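Local coordinates for protein ribosomal silencing factor RsfS (Chromobacterium violaceum, PDB 2ID1) that probably represses translation by binding protein uL14 of the large ribosomal subunit and keeping the two ribosomal subunits from joining, at residues 8-13 against 53-58; 18-23 against 41-46; 37-42 against 99-104; 46-51 against 89-94. All blocks are in the same frame, centred on the assembly; numbering follows the deposited sequence.

Contact 1 of 4, residues 8-13 against 53-58; sequences KLAIEA and NSVQVK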
loop_
_atom_site.group_PDB
_atom_site.type_symbol
_atom_site.label_atom_id
_atom_site.label_comp_id
_atom_site.label_asym_id
_atom_site.label_seq_id
_atom_site.Cartn_x
_atom_site.Cartn_y
_atom_site.Cartn_z
ATOM N N LYS A 8 1.367 9.070 8.158
ATOM C CA LYS A 8 0.860 8.444 9.380
ATOM C C LYS A 8 -0.655 8.259 9.340
ATOM O O LYS A 8 -1.210 7.389 10.013
ATOM C CB LYS A 8 1.239 9.286 10.603
ATOM C CG LYS A 8 0.626 8.774 11.914
ATOM C CD LYS A 8 1.241 9.450 13.136
ATOM C CE LYS A 8 2.744 9.175 13.234
ATOM N NZ LYS A 8 3.057 7.723 13.306
ATOM N N LEU A 9 -1.308 9.103 8.549
ATOM C CA LEU A 9 -2.751 9.072 8.374
ATOM C C LEU A 9 -3.134 7.850 7.526
ATOM O O LEU A 9 -4.130 7.174 7.797
ATOM C CB LEU A 9 -3.188 10.363 7.678
ATOM C CG LEU A 9 -4.606 10.887 7.921
ATOM C CD1 LEU A 9 -5.626 9.907 7.363
ATOM C CD2 LEU A 9 -4.814 11.093 9.418
ATOM N N ALA A 10 -2.326 7.584 6.501
ATOM C CA ALA A 10 -2.530 6.459 5.596
ATOM C C ALA A 10 -2.220 5.154 6.311
ATOM O O ALA A 10 -2.864 4.139 6.061
ATOM C CB ALA A 10 -1.636 6.605 4.375
ATOM N N ILE A 11 -1.233 5.185 7.200
ATOM C CA ILE A 11 -0.838 4.000 7.944
ATOM C C ILE A 11 -1.901 3.658 8.966
ATOM O O ILE A 11 -2.374 2.523 9.030
ATOM C CB ILE A 11 0.518 4.213 8.646
ATOM C CG1 ILE A 11 1.624 4.315 7.590
ATOM C CG2 ILE A 11 0.802 3.087 9.622
ATOM C CD1 ILE A 11 3.013 4.419 8.158
ATOM N N GLU A 12 -2.291 4.642 9.763
ATOM C CA GLU A 12 -3.317 4.431 10.777
ATOM C C GLU A 12 -4.547 3.831 10.100
ATOM O O GLU A 12 -5.162 2.895 10.624
ATOM C CB GLU A 12 -3.674 5.770 11.444
ATOM C CG GLU A 12 -4.709 5.668 12.576
ATOM C CD GLU A 12 -5.039 7.021 13.217
ATOM O OE1 GLU A 12 -5.609 7.889 12.513
ATOM O OE2 GLU A 12 -4.727 7.208 14.422
ATOM N N ALA A 13 -4.889 4.369 8.928
ATOM C CA ALA A 13 -6.040 3.905 8.148
ATOM C C ALA A 13 -5.915 2.425 7.793
ATOM O O ALA A 13 -6.891 1.684 7.827
ATOM C CB ALA A 13 -6.170 4.730 6.878
ATOM N N ASN A 53 -9.941 0.940 0.529
ATOM C CA ASN A 53 -11.006 1.901 0.741
ATOM C C ASN A 53 -10.747 2.744 1.961
ATOM O O ASN A 53 -10.895 3.964 1.926
ATOM C CB ASN A 53 -12.365 1.217 0.894
ATOM C CG ASN A 53 -12.976 0.794 -0.449
ATOM O OD1 ASN A 53 -12.831 1.490 -1.467
ATOM N ND2 ASN A 53 -13.682 -0.337 -0.447
ATOM N N SER A 54 -10.362 2.102 3.055
ATOM C CA SER A 54 -10.084 2.832 4.291
ATOM C C SER A 54 -9.045 3.934 4.050
ATOM O O SER A 54 -9.189 5.050 4.541
ATOM C CB SER A 54 -9.590 1.870 5.370
ATOM O OG SER A 54 -9.484 2.536 6.610
ATOM N N VAL A 55 -7.999 3.624 3.294
ATOM C CA VAL A 55 -6.992 4.626 3.020
ATOM C C VAL A 55 -7.566 5.815 2.270
ATOM O O VAL A 55 -7.199 6.955 2.541
ATOM C CB VAL A 55 -5.838 4.069 2.192
ATOM C CG1 VAL A 55 -4.949 5.206 1.700
ATOM C CG2 VAL A 55 -5.038 3.097 3.026
ATOM N N GLN A 56 -8.455 5.573 1.318
ATOM C CA GLN A 56 -9.011 6.693 0.576
ATOM C C GLN A 56 -9.977 7.496 1.428
ATOM O O GLN A 56 -9.883 8.717 1.491
ATOM C CB GLN A 56 -9.723 6.215 -0.686
ATOM C CG GLN A 56 -8.818 5.713 -1.779
ATOM C CD GLN A 56 -9.611 5.213 -2.972
ATOM O OE1 GLN A 56 -10.358 5.971 -3.601
ATOM N NE2 GLN A 56 -9.466 3.930 -3.283
ATOM N N VAL A 57 -10.897 6.819 2.102
ATOM C CA VAL A 57 -11.866 7.535 2.920
ATOM C C VAL A 57 -11.237 8.357 4.040
ATOM O O VAL A 57 -11.769 9.400 4.421
ATOM C CB VAL A 57 -12.884 6.581 3.538
ATOM C CG1 VAL A 57 -13.918 7.371 4.319
ATOM C CG2 VAL A 57 -13.548 5.780 2.445
ATOM N N LYS A 58 -10.107 7.880 4.550
ATOM C CA LYS A 58 -9.390 8.552 5.629
ATOM C C LYS A 58 -8.659 9.800 5.138
ATOM O O LYS A 58 -8.710 10.850 5.780
ATOM C CB LYS A 58 -8.389 7.585 6.269
ATOM C CG LYS A 58 -8.723 7.179 7.695
ATOM C CD LYS A 58 -8.441 8.304 8.673
ATOM C CE LYS A 58 -9.061 8.012 10.029
ATOM N NZ LYS A 58 -8.565 6.732 10.604
#

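Contact 2 of 4, residues 18-23 against 41-46; sequences KGKDII and TGDSNR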
loop_
_atom_site.group_PDB
_atom_site.type_symbol
_atom_site.label_atom_id
_atom_site.label_comp_id
_atom_site.label_asym_id
_atom_site.label_seq_id
_atom_site.Cartn_x
_atom_site.Cartn_y
_atom_site.Cartn_z
ATOM N N LYS A 18 -7.073 -3.869 10.341
ATOM C CA LYS A 18 -6.050 -4.873 10.624
ATOM C C LYS A 18 -5.159 -5.245 9.435
ATOM O O LYS A 18 -5.188 -6.382 8.948
ATOM C CB LYS A 18 -6.699 -6.136 11.198
ATOM C CG LYS A 18 -7.558 -5.876 12.434
ATOM C CD LYS A 18 -6.763 -5.186 13.514
ATOM C CE LYS A 18 -7.615 -4.825 14.707
ATOM N NZ LYS A 18 -6.823 -3.918 15.608
ATOM N N GLY A 19 -4.365 -4.279 8.977
ATOM C CA GLY A 19 -3.463 -4.517 7.862
ATOM C C GLY A 19 -2.228 -5.258 8.342
ATOM O O GLY A 19 -1.686 -4.962 9.408
ATOM N N LYS A 20 -1.773 -6.218 7.552
ATOM C CA LYS A 20 -0.608 -7.002 7.915
ATOM C C LYS A 20 0.695 -6.487 7.309
ATOM O O LYS A 20 0.709 -5.957 6.195
ATOM C CB LYS A 20 -0.820 -8.461 7.504
ATOM C CG LYS A 20 -1.445 -9.314 8.580
ATOM C CD LYS A 20 -1.633 -10.738 8.100
ATOM C CE LYS A 20 -1.857 -11.681 9.279
ATOM N NZ LYS A 20 -2.218 -13.067 8.856
ATOM N N ASP A 21 1.785 -6.650 8.059
ATOM C CA ASP A 21 3.118 -6.242 7.627
ATOM C C ASP A 21 3.170 -4.887 6.940
ATOM O O ASP A 21 3.711 -4.769 5.830
ATOM C CB ASP A 21 3.717 -7.294 6.685
ATOM C CG ASP A 21 4.070 -8.591 7.397
ATOM O OD1 ASP A 21 4.918 -8.545 8.313
ATOM O OD2 ASP A 21 3.510 -9.656 7.033
ATOM N N ILE A 22 2.624 -3.871 7.600
ATOM C CA ILE A 22 2.617 -2.518 7.046
ATOM C C ILE A 22 4.014 -1.881 7.133
ATOM O O ILE A 22 4.632 -1.870 8.196
ATOM C CB ILE A 22 1.612 -1.634 7.796
ATOM C CG1 ILE A 22 0.219 -2.257 7.723
ATOM C CG2 ILE A 22 1.596 -0.244 7.192
ATOM C CD1 ILE A 22 -0.838 -1.492 8.485
ATOM N N ILE A 23 4.505 -1.355 6.015
ATOM C CA ILE A 23 5.825 -0.742 6.002
ATOM C C ILE A 23 5.840 0.603 5.289
ATOM O O ILE A 23 5.017 0.858 4.409
ATOM C CB ILE A 23 6.850 -1.639 5.314
ATOM C CG1 ILE A 23 6.681 -1.553 3.797
ATOM C CG2 ILE A 23 6.660 -3.075 5.782
ATOM C CD1 ILE A 23 7.777 -2.239 3.035
ATOM N N THR A 41 -0.250 -5.574 3.689
ATOM C CA THR A 41 -0.805 -6.835 3.192
ATOM C C THR A 41 -2.242 -7.127 3.610
ATOM O O THR A 41 -2.626 -6.884 4.747
ATOM C CB THR A 41 0.053 -8.018 3.662
ATOM O OG1 THR A 41 1.404 -7.835 3.218
ATOM C CG2 THR A 41 -0.480 -9.328 3.101
ATOM N N GLY A 42 -3.025 -7.658 2.681
ATOM C CA GLY A 42 -4.395 -8.015 2.991
ATOM C C GLY A 42 -4.567 -9.501 2.737
ATOM O O GLY A 42 -4.205 -9.977 1.657
ATOM N N ASP A 43 -5.105 -10.238 3.707
ATOM C CA ASP A 43 -5.277 -11.680 3.544
ATOM C C ASP A 43 -6.329 -12.124 2.521
ATOM O O ASP A 43 -6.398 -13.300 2.186
ATOM C CB ASP A 43 -5.581 -12.332 4.895
ATOM C CG ASP A 43 -4.467 -12.124 5.914
ATOM O OD1 ASP A 43 -3.282 -12.366 5.575
ATOM O OD2 ASP A 43 -4.778 -11.727 7.064
ATOM N N SER A 44 -7.133 -11.207 2.007
ATOM C CA SER A 44 -8.150 -11.592 1.041
ATOM C C SER A 44 -8.605 -10.375 0.276
ATOM O O SER A 44 -8.557 -9.274 0.803
ATOM C CB SER A 44 -9.333 -12.201 1.768
ATOM O OG SER A 44 -9.612 -11.451 2.937
ATOM N N ASN A 45 -9.058 -10.564 -0.955
ATOM C CA ASN A 45 -9.505 -9.435 -1.760
ATOM C C ASN A 45 -10.406 -8.536 -0.958
ATOM O O ASN A 45 -10.348 -7.317 -1.078
ATOM C CB ASN A 45 -10.279 -9.920 -2.958
ATOM C CG ASN A 45 -9.651 -11.112 -3.571
ATOM O OD1 ASN A 45 -9.564 -12.171 -2.938
ATOM N ND2 ASN A 45 -9.185 -10.963 -4.807
ATOM N N ARG A 46 -11.259 -9.153 -0.152
ATOM C CA ARG A 46 -12.167 -8.398 0.678
ATOM C C ARG A 46 -11.369 -7.476 1.572
ATOM O O ARG A 46 -11.619 -6.273 1.614
ATOM C CB ARG A 46 -13.028 -9.344 1.515
ATOM C CG ARG A 46 -13.868 -10.239 0.634
ATOM C CD ARG A 46 -14.792 -11.156 1.399
ATOM N NE ARG A 46 -14.140 -12.275 2.093
ATOM C CZ ARG A 46 -13.283 -13.136 1.546
ATOM N NH1 ARG A 46 -12.783 -14.121 2.282
ATOM N NH2 ARG A 46 -12.901 -13.004 0.285
#

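Contact 3 of 4, residues 37-42 against 99-104; sequences MIVATG and DIEALW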
loop_
_atom_site.group_PDB
_atom_site.type_symbol
_atom_site.label_atom_id
_atom_site.label_comp_id
_atom_site.label_asym_id
_atom_site.label_seq_id
_atom_site.Cartn_x
_atom_site.Cartn_y
_atom_site.Cartn_z
HETATM N N MSE A 37 6.423 5.902 0.536
HETATM C CA MSE A 37 5.642 4.795 -0.005
HETATM C C MSE A 37 5.263 3.857 1.124
HETATM O O MSE A 37 6.020 3.679 2.070
HETATM C CB MSE A 37 6.448 4.006 -1.027
HETATM C CG MSE A 37 5.754 2.723 -1.436
HETATM SE SE MSE A 37 6.608 1.778 -2.882
HETATM C CE MSE A 37 5.952 2.845 -4.385
ATOM N N ILE A 38 4.101 3.234 1.012
ATOM C CA ILE A 38 3.641 2.319 2.045
ATOM C C ILE A 38 3.140 1.032 1.407
ATOM O O ILE A 38 2.429 1.066 0.407
ATOM C CB ILE A 38 2.500 2.944 2.858
ATOM C CG1 ILE A 38 2.959 4.274 3.447
ATOM C CG2 ILE A 38 2.057 1.990 3.948
ATOM C CD1 ILE A 38 1.872 5.022 4.152
ATOM N N VAL A 39 3.506 -0.102 1.986
ATOM C CA VAL A 39 3.076 -1.382 1.451
ATOM C C VAL A 39 2.475 -2.218 2.572
ATOM O O VAL A 39 3.187 -2.611 3.493
ATOM C CB VAL A 39 4.257 -2.168 0.858
ATOM C CG1 VAL A 39 3.788 -3.536 0.398
ATOM C CG2 VAL A 39 4.892 -1.390 -0.282
ATOM N N ALA A 40 1.172 -2.482 2.513
ATOM C CA ALA A 40 0.538 -3.296 3.544
ATOM C C ALA A 40 -0.075 -4.524 2.895
ATOM O O ALA A 40 -0.385 -4.521 1.704
ATOM C CB ALA A 40 -0.522 -2.488 4.292
ATOM N N THR A 41 -0.250 -5.574 3.689
ATOM C CA THR A 41 -0.805 -6.835 3.192
ATOM C C THR A 41 -2.242 -7.127 3.610
ATOM O O THR A 41 -2.626 -6.884 4.747
ATOM C CB THR A 41 0.053 -8.018 3.662
ATOM O OG1 THR A 41 1.404 -7.835 3.218
ATOM C CG2 THR A 41 -0.480 -9.328 3.101
ATOM N N GLY A 42 -3.025 -7.658 2.681
ATOM C CA GLY A 42 -4.395 -8.015 2.991
ATOM C C GLY A 42 -4.567 -9.501 2.737
ATOM O O GLY A 42 -4.205 -9.977 1.657
ATOM N N ASP A 99 7.553 -8.156 -5.319
ATOM C CA ASP A 99 8.547 -7.617 -4.384
ATOM C C ASP A 99 9.004 -6.210 -4.790
ATOM O O ASP A 99 10.179 -5.989 -5.091
ATOM C CB ASP A 99 9.747 -8.576 -4.312
ATOM C CG ASP A 99 10.844 -8.084 -3.389
ATOM O OD1 ASP A 99 10.563 -7.240 -2.509
ATOM O OD2 ASP A 99 11.987 -8.561 -3.544
ATOM N N ILE A 100 8.063 -5.268 -4.803
ATOM C CA ILE A 100 8.368 -3.895 -5.179
ATOM C C ILE A 100 9.094 -3.164 -4.051
ATOM O O ILE A 100 9.658 -2.089 -4.253
ATOM C CB ILE A 100 7.084 -3.105 -5.548
ATOM C CG1 ILE A 100 6.253 -2.802 -4.298
ATOM C CG2 ILE A 100 6.240 -3.913 -6.513
ATOM C CD1 ILE A 100 5.027 -1.933 -4.577
ATOM N N GLU A 101 9.090 -3.760 -2.865
ATOM C CA GLU A 101 9.752 -3.156 -1.722
ATOM C C GLU A 101 11.260 -3.213 -1.910
ATOM O O GLU A 101 11.969 -2.280 -1.552
ATOM C CB GLU A 101 9.355 -3.893 -0.450
ATOM C CG GLU A 101 7.862 -3.991 -0.278
ATOM C CD GLU A 101 7.449 -4.938 0.837
ATOM O OE1 GLU A 101 7.751 -4.653 2.018
ATOM O OE2 GLU A 101 6.823 -5.977 0.529
ATOM N N ALA A 102 11.747 -4.308 -2.486
ATOM C CA ALA A 102 13.179 -4.469 -2.697
ATOM C C ALA A 102 13.708 -3.325 -3.533
ATOM O O ALA A 102 14.781 -2.787 -3.273
ATOM C CB ALA A 102 13.464 -5.787 -3.392
ATOM N N LEU A 103 12.932 -2.962 -4.542
ATOM C CA LEU A 103 13.286 -1.891 -5.452
ATOM C C LEU A 103 13.685 -0.648 -4.669
ATOM O O LEU A 103 14.740 -0.054 -4.885
ATOM C CB LEU A 103 12.091 -1.577 -6.343
ATOM C CG LEU A 103 12.376 -1.176 -7.778
ATOM C CD1 LEU A 103 11.063 -0.998 -8.504
ATOM C CD2 LEU A 103 13.184 0.083 -7.799
ATOM N N TRP A 104 12.840 -0.254 -3.736
ATOM C CA TRP A 104 13.156 0.923 -2.979
ATOM C C TRP A 104 13.980 0.592 -1.745
ATOM O O TRP A 104 13.835 1.225 -0.704
ATOM C CB TRP A 104 11.861 1.640 -2.628
ATOM C CG TRP A 104 10.987 1.816 -3.831
ATOM C CD1 TRP A 104 9.868 1.101 -4.145
ATOM C CD2 TRP A 104 11.156 2.770 -4.888
ATOM N NE1 TRP A 104 9.326 1.550 -5.330
ATOM C CE2 TRP A 104 10.099 2.570 -5.808
ATOM C CE3 TRP A 104 12.107 3.766 -5.155
ATOM C CZ2 TRP A 104 9.953 3.349 -6.964
ATOM C CZ3 TRP A 104 11.966 4.538 -6.302
ATOM C CH2 TRP A 104 10.900 4.321 -7.196
#

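Contact 4 of 4, residues 46-51 against 89-94; sequences RQVKAL and VMLPAV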
loop_
_atom_site.group_PDB
_atom_site.type_symbol
_atom_site.label_atom_id
_atom_site.label_comp_id
_atom_site.label_asym_id
_atom_site.label_seq_id
_atom_site.Cartn_x
_atom_site.Cartn_y
_atom_site.Cartn_z
ATOM N N ARG A 46 -11.259 -9.153 -0.152
ATOM C CA ARG A 46 -12.167 -8.398 0.678
ATOM C C ARG A 46 -11.369 -7.476 1.572
ATOM O O ARG A 46 -11.619 -6.273 1.614
ATOM C CB ARG A 46 -13.028 -9.344 1.515
ATOM C CG ARG A 46 -13.868 -10.239 0.634
ATOM C CD ARG A 46 -14.792 -11.156 1.399
ATOM N NE ARG A 46 -14.140 -12.275 2.093
ATOM C CZ ARG A 46 -13.283 -13.136 1.546
ATOM N NH1 ARG A 46 -12.783 -14.121 2.282
ATOM N NH2 ARG A 46 -12.901 -13.004 0.285
ATOM N N GLN A 47 -10.388 -8.028 2.274
ATOM C CA GLN A 47 -9.590 -7.205 3.170
ATOM C C GLN A 47 -8.734 -6.214 2.400
ATOM O O GLN A 47 -8.552 -5.079 2.816
ATOM C CB GLN A 47 -8.672 -8.063 4.039
ATOM C CG GLN A 47 -8.320 -7.382 5.359
ATOM C CD GLN A 47 -6.988 -7.818 5.926
ATOM O OE1 GLN A 47 -6.593 -8.978 5.798
ATOM N NE2 GLN A 47 -6.295 -6.892 6.574
ATOM N N VAL A 48 -8.192 -6.653 1.280
ATOM C CA VAL A 48 -7.368 -5.784 0.494
ATOM C C VAL A 48 -8.136 -4.567 0.029
ATOM O O VAL A 48 -7.655 -3.446 0.137
ATOM C CB VAL A 48 -6.850 -6.507 -0.718
ATOM C CG1 VAL A 48 -6.037 -5.555 -1.580
ATOM C CG2 VAL A 48 -6.005 -7.677 -0.264
ATOM N N LYS A 49 -9.329 -4.802 -0.504
ATOM C CA LYS A 49 -10.173 -3.732 -0.992
ATOM C C LYS A 49 -10.650 -2.843 0.144
ATOM O O LYS A 49 -10.856 -1.647 -0.049
ATOM C CB LYS A 49 -11.355 -4.322 -1.752
ATOM C CG LYS A 49 -10.966 -4.877 -3.119
ATOM C CD LYS A 49 -11.947 -5.941 -3.641
ATOM C CE LYS A 49 -13.290 -5.356 -4.052
ATOM N NZ LYS A 49 -14.190 -6.475 -4.440
ATOM N N ALA A 50 -10.819 -3.424 1.330
ATOM C CA ALA A 50 -11.254 -2.663 2.501
ATOM C C ALA A 50 -10.112 -1.765 2.969
ATOM O O ALA A 50 -10.324 -0.619 3.348
ATOM C CB ALA A 50 -11.670 -3.612 3.621
ATOM N N LEU A 51 -8.900 -2.303 2.948
ATOM C CA LEU A 51 -7.725 -1.544 3.344
ATOM C C LEU A 51 -7.575 -0.393 2.340
ATOM O O LEU A 51 -7.336 0.752 2.730
ATOM C CB LEU A 51 -6.475 -2.441 3.333
ATOM C CG LEU A 51 -6.364 -3.558 4.389
ATOM C CD1 LEU A 51 -5.349 -4.589 3.942
ATOM C CD2 LEU A 51 -5.984 -2.970 5.745
ATOM N N VAL A 89 -1.548 -1.816 -1.357
ATOM C CA VAL A 89 -2.222 -2.848 -0.580
ATOM C C VAL A 89 -2.254 -4.049 -1.506
ATOM O O VAL A 89 -2.794 -3.966 -2.609
ATOM C CB VAL A 89 -3.639 -2.432 -0.229
ATOM C CG1 VAL A 89 -4.274 -3.473 0.655
ATOM C CG2 VAL A 89 -3.618 -1.088 0.457
HETATM N N MSE A 90 -1.658 -5.158 -1.079
HETATM C CA MSE A 90 -1.625 -6.337 -1.932
HETATM C C MSE A 90 -1.673 -7.674 -1.194
HETATM O O MSE A 90 -1.349 -7.755 -0.011
HETATM C CB MSE A 90 -0.395 -6.256 -2.826
HETATM C CG MSE A 90 0.860 -5.759 -2.118
HETATM SE SE MSE A 90 2.368 -5.372 -3.338
HETATM C CE MSE A 90 2.948 -3.690 -2.553
ATOM N N LEU A 91 -2.120 -8.718 -1.886
ATOM C CA LEU A 91 -2.194 -10.055 -1.297
ATOM C C LEU A 91 -0.795 -10.574 -1.017
ATOM O O LEU A 91 0.139 -10.300 -1.770
ATOM C CB LEU A 91 -2.868 -11.008 -2.254
ATOM C CG LEU A 91 -4.369 -10.853 -2.400
ATOM C CD1 LEU A 91 -4.806 -11.452 -3.716
ATOM C CD2 LEU A 91 -5.054 -11.527 -1.236
ATOM N N PRO A 92 -0.642 -11.380 0.042
ATOM C CA PRO A 92 0.659 -11.942 0.427
ATOM C C PRO A 92 1.448 -12.553 -0.737
ATOM O O PRO A 92 2.633 -12.236 -0.930
ATOM C CB PRO A 92 0.287 -12.975 1.491
ATOM C CG PRO A 92 -1.097 -13.393 1.084
ATOM C CD PRO A 92 -1.735 -12.082 0.733
ATOM N N ALA A 93 0.790 -13.425 -1.509
ATOM C CA ALA A 93 1.416 -14.072 -2.672
ATOM C C ALA A 93 1.799 -13.036 -3.728
ATOM O O ALA A 93 2.794 -13.198 -4.433
ATOM C CB ALA A 93 0.466 -15.105 -3.278
ATOM N N VAL A 94 1.004 -11.975 -3.835
ATOM C CA VAL A 94 1.285 -10.931 -4.797
ATOM C C VAL A 94 2.467 -10.096 -4.334
ATOM O O VAL A 94 3.415 -9.878 -5.092
ATOM C CB VAL A 94 0.074 -10.020 -5.014
ATOM C CG1 VAL A 94 0.417 -8.922 -6.019
ATOM C CG2 VAL A 94 -1.091 -10.847 -5.522
#

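Contact 1 of 4, residues 8-13 against 53-58
Lys58 lies over Ala13 and Leu9, and its path traces most of this helix-helix contact. Its CB touches Ala13 CB at 3.7 Å. CG stays on the same methyl, 3.6 Å from Ala13 CB. The chain then bends at chi2 (-74°), which carries CD onto Leu9 CD1 at 3.5 Å. A second bend, at chi4, ends the chain with NZ near Glu12. The salt bridge from Lys58 NZ to Glu12 OE1 is long, 3.7 Å; the stronger partner of the amine is Asp16, further along helix 3-16. Glu12 is extended and meets the lysine at about a right angle. At the other end, Ser54 OG donates to Ala13 O over 3.0 Å. It comes from above the carbonyl plane, with a C=O...donor angle of 120°. On the side toward the sheet, Val55 CG2 sits 3.9 Å from Ala10 O, and Ala10 and Val55 both pack on Val87. The two segments cross at 137° between their N-to-C directions, their axes 8.5 Å apart at closest. Small alanines on helix 3-16 meet valine and the lysine stem near the sheet, while charges hold the solvent side. The acidic pair Glu12 and Asp16 would probably favour the charged form of Lys58.

Contact 2 of 4, residues 18-23 against 41-46
The Asp43 carboxylate and the end of Lys20 cross at about a right angle. Lys20 CD lies on one side of the carboxylate plane, 3.4 Å from Asp43 OD1. The chain then passes beyond the two oxygens, and NZ ends on the other side, 3.4 Å from Asp43 OD2. This is a salt bridge, but its hydrogen bond is weak. The peptide groups are set more firmly. Lys20 N donates to Thr41 O at 3.0 Å, and Thr41 N donates to Lys20 O at 2.7 Å. Lys20 and Thr41 therefore form an antiparallel hydrogen-bonded pair, next to the pairing of strands 22-26 and 36-41 in the mixed sheet. The chain turns a corner at Asp21, whose phi is positive (43°). Lys20 and Thr41 send their side chains to the same face, and Lys20 CB is 4.0 Å from Thr41 CB. Thr41 OG1 is placed beside its own backbone N (chi1 -57°) and bonds to Arg95, which also binds Asp21 O. Past Gly42 and Asp43, Ser44 is the N-cap of helix 45-61, and Asp43 N bonds to Gln47 OE1.

Contact 3 of 4, residues 37-42 against 99-104
Glu101 OE2 is held by Arg95 NE in a salt bridge and also rests 3.9 Å from Val39 CG1. The carboxylate is buried, and Arg95 probably balances its charge. Glu101 CG lies beside its own backbone N (chi1 -53°), and the extended chain then crosses Val39 at a slant. On the way, Glu101 CG meets the other methyl, Val39 CG2, at 3.9 Å. Ile100 CD1 joins it there, 4.3 Å from Val39 CG2. The same CD1 touches the selenium of Met37, which is selenomethionine here. Met37 is straight as far as SE, which reaches Trp104 CD1 at 3.6 Å; the bend at chi3 (-79°) then lays Met37 CE 3.7 Å from Trp104 NE1. This is a Met-aromatic contact. The selenium stands obliquely to the five-membered ring, 46° off its normal. Asp99 caps the short, weakly bonded helix: its OD1 accepts from Ala102 N at 3.2 Å. Met37 and Val39 lie on one face of strand 36-41, the face that helix 100-103 packs against. Ile38 and Ala40 face helix 3-16 instead. Strands 22-26 and 85-90 flank the contact: Trp104 touches Leu25, and Ile100 touches His88 and Met90.

Contact 4 of 4, residues 46-51 against 89-94
Val89 pushes its CG1 methyl into the hollow between Val48 and Leu51, one helical turn apart on helix 45-61. Four atoms line that hollow. Val89 CG1 is 3.4 Å from Val48 O and 3.5 Å from Val48 CG1. On the other side it is 3.6 Å from Leu51 CB, and Leu51 CD1 lies equally near. With chi1 at -176°, Val89 turns this methyl away from its own backbone N. Leu51 has CG anti to its carbonyl carbon (chi1 -69°), which sets CD1 against the same methyl; its side chain crosses Val89 at a slant.

Val48 is the bump in the other direction. Its two methyls serve two neighbours. Val48 CG1 passes alongside Val89, the two side chains pointing opposite ways, and reaches the strand backbone at Val89 O, 3.8 Å away. Val48 CG2 turns the other way and meets Leu91 CD2 at 4.1 Å, with the side chains at about a right angle. Leu91 thus bounds the valine on the side where the strand ends. No hydrogen bond crosses; the fit is made by branched apolar side chains.

Leu91 is the N-cap residue of helix 92-98, so the contact sits where strand 85-90 passes into that helix. Met90 points to the opposite face of the sheet from Val89 and packs on Val39. Helix 45-61 lies on the face of Val89, where Val48 also touches Val78 of strand 77-82. Strand 36-41 runs on the other side of strand 85-90, with backbone bonds from Met90 to Ala40 and Gly42.

How the contacts relate
Helix 3-16 comes first and is joined to helix 45-61 by contact 1. Within that span the chain turns into strand 22-26, and contact 2 closes where strand 36-41 ends. Contact 3 starts on the same strand and reaches far ahead to helix 100-103. Its span encloses that of contact 4, which ties the start of helix 45-61 to the end of strand 85-90. Contact 1 crosses both contact 3 and contact 4 along the chain; contacts 2 and 4 follow in series. Contact 1 joins two helices on one face of the sheet, and contact 4 packs one of them there. Contact 3 covers the opposite face, and contact 2 adds one antiparallel pair before the corner at Asp21.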